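Local coordinates for arginine 3rd transport system periplasmic binding protein (Legionella pneumophila subsp. pneumophila str. Philadelphia 1, PDB 3KZG), which probably binds arginine in the periplasm and delivers it to a membrane transporter, at residues 49-52 / 53-56; 94-97 / 98-102; 122-125 / 126-130; 157-160 / 161-165. One frame throughout, in Å; residues are numbered along the deposited sequence.

Contact 1: 49-52 / 53-56; sequences AYIF and DDLF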
loop_
_atom_site.group_PDB
_atom_site.type_symbol
_atom_site.label_atom_id
_atom_site.label_comp_id
_atom_site.label_asym_id
_atom_site.label_seq_id
_atom_site.Cartn_x
_atom_site.Cartn_y
_atom_site.Cartn_z
ATOM N N ALA A 49 15.367 -34.337 -5.355
ATOM C CA ALA A 49 15.536 -34.387 -3.906
ATOM C C ALA A 49 16.672 -35.284 -3.427
ATOM O O ALA A 49 16.785 -36.438 -3.834
ATOM C CB ALA A 49 14.228 -34.821 -3.256
ATOM N N TYR A 50 17.499 -34.736 -2.547
ATOM C CA TYR A 50 18.628 -35.453 -1.974
ATOM C C TYR A 50 18.534 -35.258 -0.481
ATOM O O TYR A 50 17.788 -34.403 -0.016
ATOM C CB TYR A 50 19.953 -34.834 -2.421
ATOM C CG TYR A 50 20.231 -34.893 -3.898
ATOM C CD1 TYR A 50 21.073 -35.868 -4.427
ATOM C CD2 TYR A 50 19.668 -33.960 -4.768
ATOM C CE1 TYR A 50 21.352 -35.913 -5.785
ATOM C CE2 TYR A 50 19.940 -33.998 -6.129
ATOM C CZ TYR A 50 20.783 -34.977 -6.629
ATOM O OH TYR A 50 21.056 -35.025 -7.973
ATOM N N ILE A 51 19.280 -36.051 0.272
ATOM C CA ILE A 51 19.316 -35.869 1.707
ATOM C C ILE A 51 20.143 -34.584 1.801
ATOM O O ILE A 51 21.172 -34.463 1.136
ATOM C CB ILE A 51 20.051 -37.028 2.398
ATOM C CG1 ILE A 51 19.224 -38.307 2.277
ATOM C CG2 ILE A 51 20.303 -36.695 3.860
ATOM C CD1 ILE A 51 19.858 -39.502 2.949
ATOM N N PHE A 52 19.687 -33.631 2.608
ATOM C CA PHE A 52 20.362 -32.339 2.754
ATOM C C PHE A 52 21.883 -32.325 2.542
ATOM O O PHE A 52 22.387 -31.615 1.667
ATOM C CB PHE A 52 20.048 -31.726 4.125
ATOM C CG PHE A 52 20.547 -30.312 4.280
ATOM C CD1 PHE A 52 19.901 -29.257 3.638
ATOM C CD2 PHE A 52 21.689 -30.041 5.026
ATOM C CE1 PHE A 52 20.388 -27.951 3.731
ATOM C CE2 PHE A 52 22.191 -28.741 5.127
ATOM C CZ PHE A 52 21.536 -27.692 4.475
ATOM N N ASP A 53 22.612 -33.098 3.344
ATOM C CA ASP A 53 24.069 -33.130 3.247
ATOM C C ASP A 53 24.629 -33.550 1.880
ATOM O O ASP A 53 25.753 -33.189 1.537
ATOM C CB ASP A 53 24.646 -34.047 4.325
ATOM C CG ASP A 53 26.100 -33.747 4.618
ATOM O OD1 ASP A 53 26.791 -34.619 5.184
ATOM O OD2 ASP A 53 26.546 -32.626 4.286
ATOM N N ASP A 54 23.858 -34.308 1.105
ATOM C CA ASP A 54 24.332 -34.743 -0.204
ATOM C C ASP A 54 24.189 -33.670 -1.282
ATOM O O ASP A 54 24.735 -33.811 -2.378
ATOM C CB ASP A 54 23.598 -36.009 -0.665
ATOM C CG ASP A 54 23.993 -37.248 0.132
ATOM O OD1 ASP A 54 25.121 -37.290 0.670
ATOM O OD2 ASP A 54 23.176 -38.189 0.201
ATOM N N LEU A 55 23.462 -32.600 -0.972
ATOM C CA LEU A 55 23.239 -31.521 -1.929
ATOM C C LEU A 55 24.530 -30.866 -2.401
ATOM O O LEU A 55 24.667 -30.519 -3.575
ATOM C CB LEU A 55 22.314 -30.456 -1.324
ATOM C CG LEU A 55 20.829 -30.818 -1.213
ATOM C CD1 LEU A 55 20.089 -29.730 -0.447
ATOM C CD2 LEU A 55 20.240 -30.999 -2.617
ATOM N N PHE A 56 25.471 -30.698 -1.479
ATOM C CA PHE A 56 26.749 -30.077 -1.787
ATOM C C PHE A 56 27.532 -30.840 -2.865
ATOM O O PHE A 56 27.942 -30.255 -3.871
ATOM C CB PHE A 56 27.560 -29.938 -0.500
ATOM C CG PHE A 56 26.838 -29.170 0.581
ATOM C CD1 PHE A 56 26.661 -27.796 0.474
ATOM C CD2 PHE A 56 26.288 -29.831 1.679
ATOM C CE1 PHE A 56 25.945 -27.087 1.437
ATOM C CE2 PHE A 56 25.569 -29.130 2.649
ATOM C CZ PHE A 56 25.397 -27.757 2.525
#
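Leu-55 reaches back across a strand-to-helix turn to Tyr-50 and Phe-52, where strand 44-50 gives way to the short helix 55-60 in one lobe of this periplasmic binding protein. Along Leu-55, CB lies 3.2 Å from the carbonyl oxygen of Phe-52, and CG is still 3.4 Å from that oxygen. There the two branches part. CD1 lies 3.6 Å from Phe-52 O and comes to 4.1 Å from CD1 of the Phe-52 ring, whereas CD2 turns to the other aromatic residue and rests 3.7 Å from CD2 of Tyr-50, also meeting that residue's CB. With chi1 at -74°, CG stands beside the backbone N of Leu-55, and the fork falls between the two aromatic side chains.

Two backbone bonds close the turn. Asp-54 N donates to Ile-51 O at 2.7 Å, and Leu-55 N donates to Phe-52 O from well above the carbonyl plane. Outside the turn, Leu-55 touches Ala-69 and Phe-52 touches Thr-119, while Arg-77 makes a cation-pi contact with Phe-56. The Phe-52 ring is met a second time from the first turn of the helix, in an offset edge-to-face pair with Phe-56: the planes stand at 88°, the edge of Phe-56 is directed at the face of Phe-52, and CE2 of Phe-52 lies 4.2 Å from CE2 of Phe-56.

Contact 2: 94-97 / 98-102; sequences YITT and VDSKI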
loop_
_atom_site.group_PDB
_atom_site.type_symbol
_atom_site.label_atom_id
_atom_site.label_comp_id
_atom_site.label_asym_id
_atom_site.label_seq_id
_atom_site.Cartn_x
_atom_site.Cartn_y
_atom_site.Cartn_z
ATOM N N TYR A 94 15.762 -22.760 18.868
ATOM C CA TYR A 94 15.850 -23.937 19.724
ATOM C C TYR A 94 14.432 -24.437 19.985
ATOM O O TYR A 94 13.527 -23.649 20.283
ATOM C CB TYR A 94 16.543 -23.608 21.052
ATOM C CG TYR A 94 18.058 -23.577 20.974
ATOM C CD1 TYR A 94 18.802 -24.761 20.928
ATOM C CD2 TYR A 94 18.750 -22.364 20.939
ATOM C CE1 TYR A 94 20.195 -24.737 20.850
ATOM C CE2 TYR A 94 20.141 -22.328 20.863
ATOM C CZ TYR A 94 20.859 -23.518 20.817
ATOM O OH TYR A 94 22.240 -23.483 20.743
ATOM N N ILE A 95 14.245 -25.745 19.847
ATOM C CA ILE A 95 12.949 -26.374 20.066
ATOM C C ILE A 95 13.153 -27.648 20.882
ATOM O O ILE A 95 14.183 -28.306 20.764
ATOM C CB ILE A 95 12.267 -26.709 18.718
ATOM C CG1 ILE A 95 10.884 -27.316 18.966
ATOM C CG2 ILE A 95 13.144 -27.667 17.904
ATOM C CD1 ILE A 95 10.070 -27.491 17.709
ATOM N N THR A 96 12.184 -27.975 21.730
ATOM C CA THR A 96 12.261 -29.177 22.561
ATOM C C THR A 96 10.839 -29.676 22.812
ATOM O O THR A 96 9.879 -29.050 22.376
ATOM C CB THR A 96 12.959 -28.880 23.911
ATOM O OG1 THR A 96 13.235 -30.111 24.590
ATOM C CG2 THR A 96 12.081 -28.003 24.796
ATOM N N THR A 97 10.699 -30.807 23.496
ATOM C CA THR A 97 9.369 -31.342 23.774
ATOM C C THR A 97 8.739 -30.610 24.951
ATOM O O THR A 97 9.435 -30.207 25.875
ATOM C CB THR A 97 9.421 -32.853 24.080
ATOM O OG1 THR A 97 10.338 -33.095 25.155
ATOM C CG2 THR A 97 9.866 -33.627 22.847
ATOM N N VAL A 98 7.421 -30.443 24.905
ATOM C CA VAL A 98 6.683 -29.739 25.956
ATOM C C VAL A 98 6.919 -30.287 27.360
ATOM O O VAL A 98 6.857 -29.547 28.341
ATOM C CB VAL A 98 5.168 -29.764 25.683
ATOM C CG1 VAL A 98 4.876 -29.097 24.356
ATOM C CG2 VAL A 98 4.660 -31.197 25.688
ATOM N N ASP A 99 7.184 -31.583 27.453
ATOM C CA ASP A 99 7.426 -32.219 28.741
ATOM C C ASP A 99 8.871 -32.048 29.199
ATOM O O ASP A 99 9.353 -32.799 30.048
ATOM C CB ASP A 99 7.072 -33.706 28.658
ATOM C CG ASP A 99 7.726 -34.397 27.480
ATOM O OD1 ASP A 99 8.937 -34.695 27.554
ATOM O OD2 ASP A 99 7.027 -34.628 26.471
ATOM N N SER A 100 9.561 -31.055 28.644
ATOM C CA SER A 100 10.952 -30.807 29.014
ATOM C C SER A 100 11.085 -29.766 30.119
ATOM O O SER A 100 10.334 -28.792 30.157
ATOM C CB SER A 100 11.758 -30.340 27.798
ATOM O OG SER A 100 13.026 -29.848 28.203
ATOM N N LYS A 101 12.045 -29.977 31.011
ATOM C CA LYS A 101 12.292 -29.039 32.098
ATOM C C LYS A 101 12.917 -27.762 31.534
ATOM O O LYS A 101 12.785 -26.679 32.114
ATOM C CB LYS A 101 13.219 -29.664 33.147
ATOM C CG LYS A 101 12.502 -30.544 34.166
ATOM C CD LYS A 101 11.573 -29.715 35.042
ATOM C CE LYS A 101 10.923 -30.551 36.136
ATOM N NZ LYS A 101 10.010 -31.589 35.584
ATOM N N ILE A 102 13.600 -27.895 30.402
ATOM C CA ILE A 102 14.213 -26.742 29.754
ATOM C C ILE A 102 13.084 -25.806 29.343
ATOM O O ILE A 102 12.179 -26.204 28.616
ATOM C CB ILE A 102 14.990 -27.150 28.486
ATOM C CG1 ILE A 102 16.154 -28.065 28.858
ATOM C CG2 ILE A 102 15.488 -25.907 27.761
ATOM C CD1 ILE A 102 16.905 -28.597 27.662
#
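Thr-97 meets Asp-99 and Ser-100 at the point where strand 91-97 runs out into a loop. Its hydroxyl OG1 donates to OD1 of Asp-99 over 3.2 Å, approaching from above the carboxylate plane, 56° out of it. Similar torsions bring the two groups together: OG1 of Thr-97 (chi1 55°) and CG of Asp-99 (chi1 51°) each sit between their own backbone N and carbonyl carbon. The main chain of Thr-97 is used as well, its O accepting from Ser-100 N at 2.9 Å. That bond closes a type I beta turn from Thr-97 to Ser-100, taking the chain off strand 91-97, which lies between strands 154-158 and 180-188 in the five-stranded sheet.

Ser-100 faces back to the strand. Its CB packs 3.5 Å from OG1 of Thr-96, a buried hydroxyl whose hydrogen bond is to the carbonyl oxygen of Asp-153. CG2 of Thr-96 also lies alongside the serine, 3.8 Å from its CB. The serine hydroxyl in turn begins a second reversal, an ST turn, in which OG accepts from Ile-102 N at 3.0 Å. Lys-181 NZ donates a hydrogen bond to Ser-100 O and a weak one to Ile-102 O.

Contact 3: 122-125 / 126-130; sequences ARQV and LSENR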
loop_
_atom_site.group_PDB
_atom_site.type_symbol
_atom_site.label_atom_id
_atom_site.label_comp_id
_atom_site.label_asym_id
_atom_site.label_seq_id
_atom_site.Cartn_x
_atom_site.Cartn_y
_atom_site.Cartn_z
ATOM N N ALA A 122 25.704 -26.706 14.105
ATOM C CA ALA A 122 26.593 -27.328 15.074
ATOM C C ALA A 122 27.564 -26.249 15.540
ATOM O O ALA A 122 27.844 -26.105 16.734
ATOM C CB ALA A 122 27.366 -28.473 14.425
ATOM N N ARG A 123 28.077 -25.490 14.578
ATOM C CA ARG A 123 29.019 -24.421 14.874
ATOM C C ARG A 123 28.379 -23.345 15.747
ATOM O O ARG A 123 29.021 -22.804 16.647
ATOM C CB ARG A 123 29.533 -23.808 13.568
ATOM C CG ARG A 123 30.584 -22.730 13.761
ATOM C CD ARG A 123 31.134 -22.259 12.422
ATOM N NE ARG A 123 31.820 -23.329 11.704
ATOM C CZ ARG A 123 32.934 -23.925 12.126
ATOM N NH1 ARG A 123 33.500 -23.560 13.271
ATOM N NH2 ARG A 123 33.486 -24.889 11.400
ATOM N N GLN A 124 27.109 -23.042 15.493
ATOM C CA GLN A 124 26.408 -22.027 16.275
ATOM C C GLN A 124 26.271 -22.469 17.728
ATOM O O GLN A 124 26.498 -21.690 18.653
ATOM C CB GLN A 124 25.017 -21.770 15.702
ATOM C CG GLN A 124 24.345 -20.551 16.309
ATOM C CD GLN A 124 22.859 -20.505 16.043
ATOM O OE1 GLN A 124 22.409 -20.705 14.917
ATOM N NE2 GLN A 124 22.083 -20.231 17.086
ATOM N N VAL A 125 25.902 -23.732 17.916
ATOM C CA VAL A 125 25.728 -24.294 19.246
ATOM C C VAL A 125 27.022 -24.263 20.057
ATOM O O VAL A 125 27.045 -23.784 21.192
ATOM C CB VAL A 125 25.225 -25.764 19.164
ATOM C CG1 VAL A 125 25.158 -26.382 20.549
ATOM C CG2 VAL A 125 23.851 -25.806 18.508
ATOM N N LEU A 126 28.104 -24.772 19.480
ATOM C CA LEU A 126 29.362 -24.805 20.209
ATOM C C LEU A 126 29.938 -23.417 20.477
ATOM O O LEU A 126 30.538 -23.191 21.524
ATOM C CB LEU A 126 30.382 -25.675 19.469
ATOM C CG LEU A 126 30.023 -27.163 19.328
ATOM C CD1 LEU A 126 31.170 -27.873 18.648
ATOM C CD2 LEU A 126 29.747 -27.803 20.678
ATOM N N SER A 127 29.735 -22.491 19.544
ATOM C CA SER A 127 30.240 -21.126 19.689
ATOM C C SER A 127 29.620 -20.400 20.879
ATOM O O SER A 127 30.116 -19.360 21.312
ATOM C CB SER A 127 29.974 -20.325 18.409
ATOM O OG SER A 127 28.585 -20.100 18.222
ATOM N N GLU A 128 28.528 -20.940 21.404
ATOM C CA GLU A 128 27.868 -20.332 22.547
ATOM C C GLU A 128 28.636 -20.645 23.834
ATOM O O GLU A 128 28.466 -19.974 24.850
ATOM C CB GLU A 128 26.420 -20.823 22.629
ATOM C CG GLU A 128 25.575 -20.373 21.433
ATOM C CD GLU A 128 24.234 -21.075 21.350
ATOM O OE1 GLU A 128 23.478 -20.808 20.386
ATOM O OE2 GLU A 128 23.935 -21.894 22.244
ATOM N N ASN A 129 29.489 -21.663 23.785
ATOM C CA ASN A 129 30.293 -22.034 24.945
ATOM C C ASN A 129 29.489 -22.210 26.239
ATOM O O ASN A 129 29.816 -21.627 27.272
ATOM C CB ASN A 129 31.388 -20.984 25.150
ATOM C CG ASN A 129 32.334 -20.902 23.970
ATOM O OD1 ASN A 129 32.695 -19.816 23.522
ATOM N ND2 ASN A 129 32.745 -22.057 23.463
ATOM N N ARG A 130 28.435 -23.017 26.171
ATOM C CA ARG A 130 27.600 -23.293 27.332
ATOM C C ARG A 130 27.627 -24.793 27.608
ATOM O O ARG A 130 26.606 -25.400 27.933
ATOM C CB ARG A 130 26.168 -22.822 27.078
ATOM C CG ARG A 130 25.779 -22.873 25.618
ATOM C CD ARG A 130 24.332 -22.471 25.385
ATOM N NE ARG A 130 24.028 -21.150 25.924
ATOM C CZ ARG A 130 22.889 -20.505 25.704
ATOM N NH1 ARG A 130 21.951 -21.062 24.950
ATOM N NH2 ARG A 130 22.681 -19.311 26.246
#
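Ser-127 turns its hydroxyl back onto the carbonyl of Gln-124 in the last turn of helix 121-127, the helix of a beta-alpha-beta unit between strands 112-116 and 133-137. With chi1 at 68°, OG is folded against the helix and donates to Gln-124 O at 2.7 Å, from above the carbonyl plane. Ser-127 N meanwhile donates to Arg-123 O, so this one residue bonds to two successive carbonyls. Glu-128 comes to the same Gln-124 oxygen from another direction, its CG 3.2 Å away and its chain extended beyond that atom. Glu-128 N donates to Val-125 O at 3.2 Å, spanning three residues where Leu-126 N to Ala-122 O spans four; the helical bonding thus tightens as the helix ends, and Asn-129 then leaves it with positive phi.

The next shell fixes the polar ends. Gln-124 OE1 is hydrogen-bonded to Ser-92 OG and Arg-123 is salt-bridged to Glu-76, while Val-125 and Leu-126 pack on Val-134 of the following strand. Glu-128 OE2 takes a hydrogen bond with Tyr-94 OH. Arg-130 adds charge to that carboxylate, its NH1 3.5 Å from OE2, with the oxygen well out of the guanidinium plane.

Contact 4: 157-160 / 161-165; sequences MDYE and AAKYW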
loop_
_atom_site.group_PDB
_atom_site.type_symbol
_atom_site.label_atom_id
_atom_site.label_comp_id
_atom_site.label_asym_id
_atom_site.label_seq_id
_atom_site.Cartn_x
_atom_site.Cartn_y
_atom_site.Cartn_z
HETATM N N MSE A 157 17.251 -25.800 14.831
HETATM C CA MSE A 157 16.901 -25.903 13.419
HETATM C C MSE A 157 16.428 -24.554 12.880
HETATM O O MSE A 157 16.454 -23.556 13.597
HETATM C CB MSE A 157 15.794 -26.955 13.231
HETATM C CG MSE A 157 14.478 -26.652 13.955
HETATM SE SE MSE A 157 13.137 -28.072 13.825
HETATM C CE MSE A 157 14.009 -29.421 14.945
ATOM N N ASP A 158 16.012 -24.528 11.619
ATOM C CA ASP A 158 15.518 -23.300 11.005
ATOM C C ASP A 158 14.312 -22.790 11.806
ATOM O O ASP A 158 13.476 -23.580 12.261
ATOM C CB ASP A 158 15.085 -23.550 9.553
ATOM C CG ASP A 158 16.197 -24.145 8.692
ATOM O OD1 ASP A 158 17.289 -23.547 8.608
ATOM O OD2 ASP A 158 15.970 -25.213 8.084
ATOM N N TYR A 159 14.227 -21.475 11.972
ATOM C CA TYR A 159 13.130 -20.855 12.705
ATOM C C TYR A 159 11.747 -21.213 12.146
ATOM O O TYR A 159 10.862 -21.621 12.904
ATOM C CB TYR A 159 13.304 -19.332 12.718
ATOM C CG TYR A 159 12.118 -18.593 13.298
ATOM C CD1 TYR A 159 11.783 -18.724 14.647
ATOM C CD2 TYR A 159 11.309 -17.794 12.491
ATOM C CE1 TYR A 159 10.668 -18.086 15.181
ATOM C CE2 TYR A 159 10.187 -17.147 13.014
ATOM C CZ TYR A 159 9.873 -17.299 14.359
ATOM O OH TYR A 159 8.763 -16.683 14.883
ATOM N N GLU A 160 11.552 -21.064 10.834
ATOM C CA GLU A 160 10.255 -21.382 10.236
ATOM C C GLU A 160 9.951 -22.879 10.302
ATOM O O GLU A 160 8.784 -23.279 10.274
ATOM C CB GLU A 160 10.173 -20.924 8.774
ATOM C CG GLU A 160 10.148 -19.414 8.550
ATOM C CD GLU A 160 9.055 -18.700 9.325
ATOM O OE1 GLU A 160 8.028 -19.329 9.647
ATOM O OE2 GLU A 160 9.223 -17.496 9.604
ATOM N N ALA A 161 10.994 -23.703 10.365
ATOM C CA ALA A 161 10.810 -25.151 10.461
ATOM C C ALA A 161 10.351 -25.475 11.880
ATOM O O ALA A 161 9.503 -26.340 12.086
ATOM C CB ALA A 161 12.123 -25.884 10.158
ATOM N N ALA A 162 10.927 -24.777 12.854
ATOM C CA ALA A 162 10.578 -24.977 14.259
ATOM C C ALA A 162 9.128 -24.581 14.506
ATOM O O ALA A 162 8.387 -25.296 15.181
ATOM C CB ALA A 162 11.504 -24.159 15.158
ATOM N N LYS A 163 8.728 -23.440 13.956
ATOM C CA LYS A 163 7.360 -22.959 14.110
ATOM C C LYS A 163 6.381 -23.920 13.447
ATOM O O LYS A 163 5.292 -24.168 13.964
ATOM C CB LYS A 163 7.204 -21.568 13.491
ATOM C CG LYS A 163 7.783 -20.445 14.325
ATOM C CD LYS A 163 7.148 -19.121 13.933
ATOM C CE LYS A 163 5.644 -19.146 14.172
ATOM N NZ LYS A 163 5.002 -17.867 13.757
ATOM N N TYR A 164 6.773 -24.451 12.293
ATOM C CA TYR A 164 5.937 -25.400 11.571
ATOM C C TYR A 164 5.612 -26.596 12.470
ATOM O O TYR A 164 4.450 -26.940 12.676
ATOM C CB TYR A 164 6.668 -25.897 10.320
ATOM C CG TYR A 164 5.979 -27.057 9.647
ATOM C CD1 TYR A 164 4.950 -26.844 8.733
ATOM C CD2 TYR A 164 6.320 -28.372 9.966
ATOM C CE1 TYR A 164 4.273 -27.912 8.153
ATOM C CE2 TYR A 164 5.647 -29.448 9.390
ATOM C CZ TYR A 164 4.623 -29.206 8.486
ATOM O OH TYR A 164 3.930 -30.249 7.927
ATOM N N TRP A 165 6.654 -27.220 13.007
ATOM C CA TRP A 165 6.486 -28.382 13.857
ATOM C C TRP A 165 5.668 -28.139 15.111
ATOM O O TRP A 165 4.857 -28.980 15.496
ATOM C CB TRP A 165 7.851 -28.971 14.223
ATOM C CG TRP A 165 8.481 -29.658 13.061
ATOM C CD1 TRP A 165 9.551 -29.228 12.330
ATOM C CD2 TRP A 165 8.020 -30.856 12.429
ATOM N NE1 TRP A 165 9.782 -30.082 11.279
ATOM C CE2 TRP A 165 8.855 -31.091 11.317
ATOM C CE3 TRP A 165 6.977 -31.757 12.697
ATOM C CZ2 TRP A 165 8.680 -32.187 10.468
ATOM C CZ3 TRP A 165 6.803 -32.853 11.849
ATOM C CH2 TRP A 165 7.653 -33.054 10.750
#
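Met-157 and Tyr-159 are brought to their partners by their first torsions. In Met-157, modelled as selenomethionine, chi1 of 61° puts CG between the backbone N and the carbonyl carbon, and an extended chi2 then carries the selenium to Ala-162 and Trp-165. In Tyr-159, chi1 of 172° swings the ring along the helix to Lys-163, one turn on.

Selenium is the atom of Met-157 that does most of the touching: it lies 4.0 Å from CA of Ala-162 and 4.1 Å from CD1 of Trp-165, while CG packs against CB of Ala-162. Toward the tryptophan this is a Met-aromatic contact, with selenium placed obliquely to the five-membered ring. At this strand-to-helix junction, strand 154-158 passes into helix 159-166 without a loop, and Asp-158 occupies the N-cap position. Its carboxylate makes no capping bond; OD1 is hydrogen-bonded to Tyr-121 OH and OD2 to Asn-13 ND2. Its carbonyl oxygen starts the helical bonding, accepting from Ala-162 N at 2.9 Å, nearly along the C=O axis, and weakly from Ala-161 N.

On another side of the helix, Lys-163 lays its aliphatic chain over one face of the Tyr-159 ring. CG makes a CH-pi contact, 4.1 Å from the ring centroid and offset toward the rim, and CD lies 3.1 Å from OH of Tyr-159, a tight non-bonded approach. Tyr-159 also touches Asn-91 and Gln-93 of the neighbouring strand. Between their backbones, Lys-163 N donates to Tyr-159 O at 3.0 Å, and, one residue on, Tyr-164 N donates to Glu-160 O from above the carbonyl plane.

In the fold
Contacts 2 and 4 belong to the same five-stranded sheet: strands 91-97 and 154-158 are neighbours, and Ile-95 CG2 packs 3.5 Å from Met-157 CE. Contact 3, on helix 121-127, which links two strands of that sheet, meets contact 2 through the Tyr-94 hydroxyl. Contact 1 lies at the end of strand 44-50, in a separate mixed sheet, and touches none of the three, although its nearest atoms are about 7 Å from contact 4. Contact 3 is a surface contact; the others are partly buried, contact 4 nearest the chain centre. Contacts 1 and 4, both strand-to-helix junctions, rely on aromatic and apolar packing, contact 2 on a hydroxyl-carboxylate bond and a turn, contact 3 on helical backbone bonds and a serine hydroxyl.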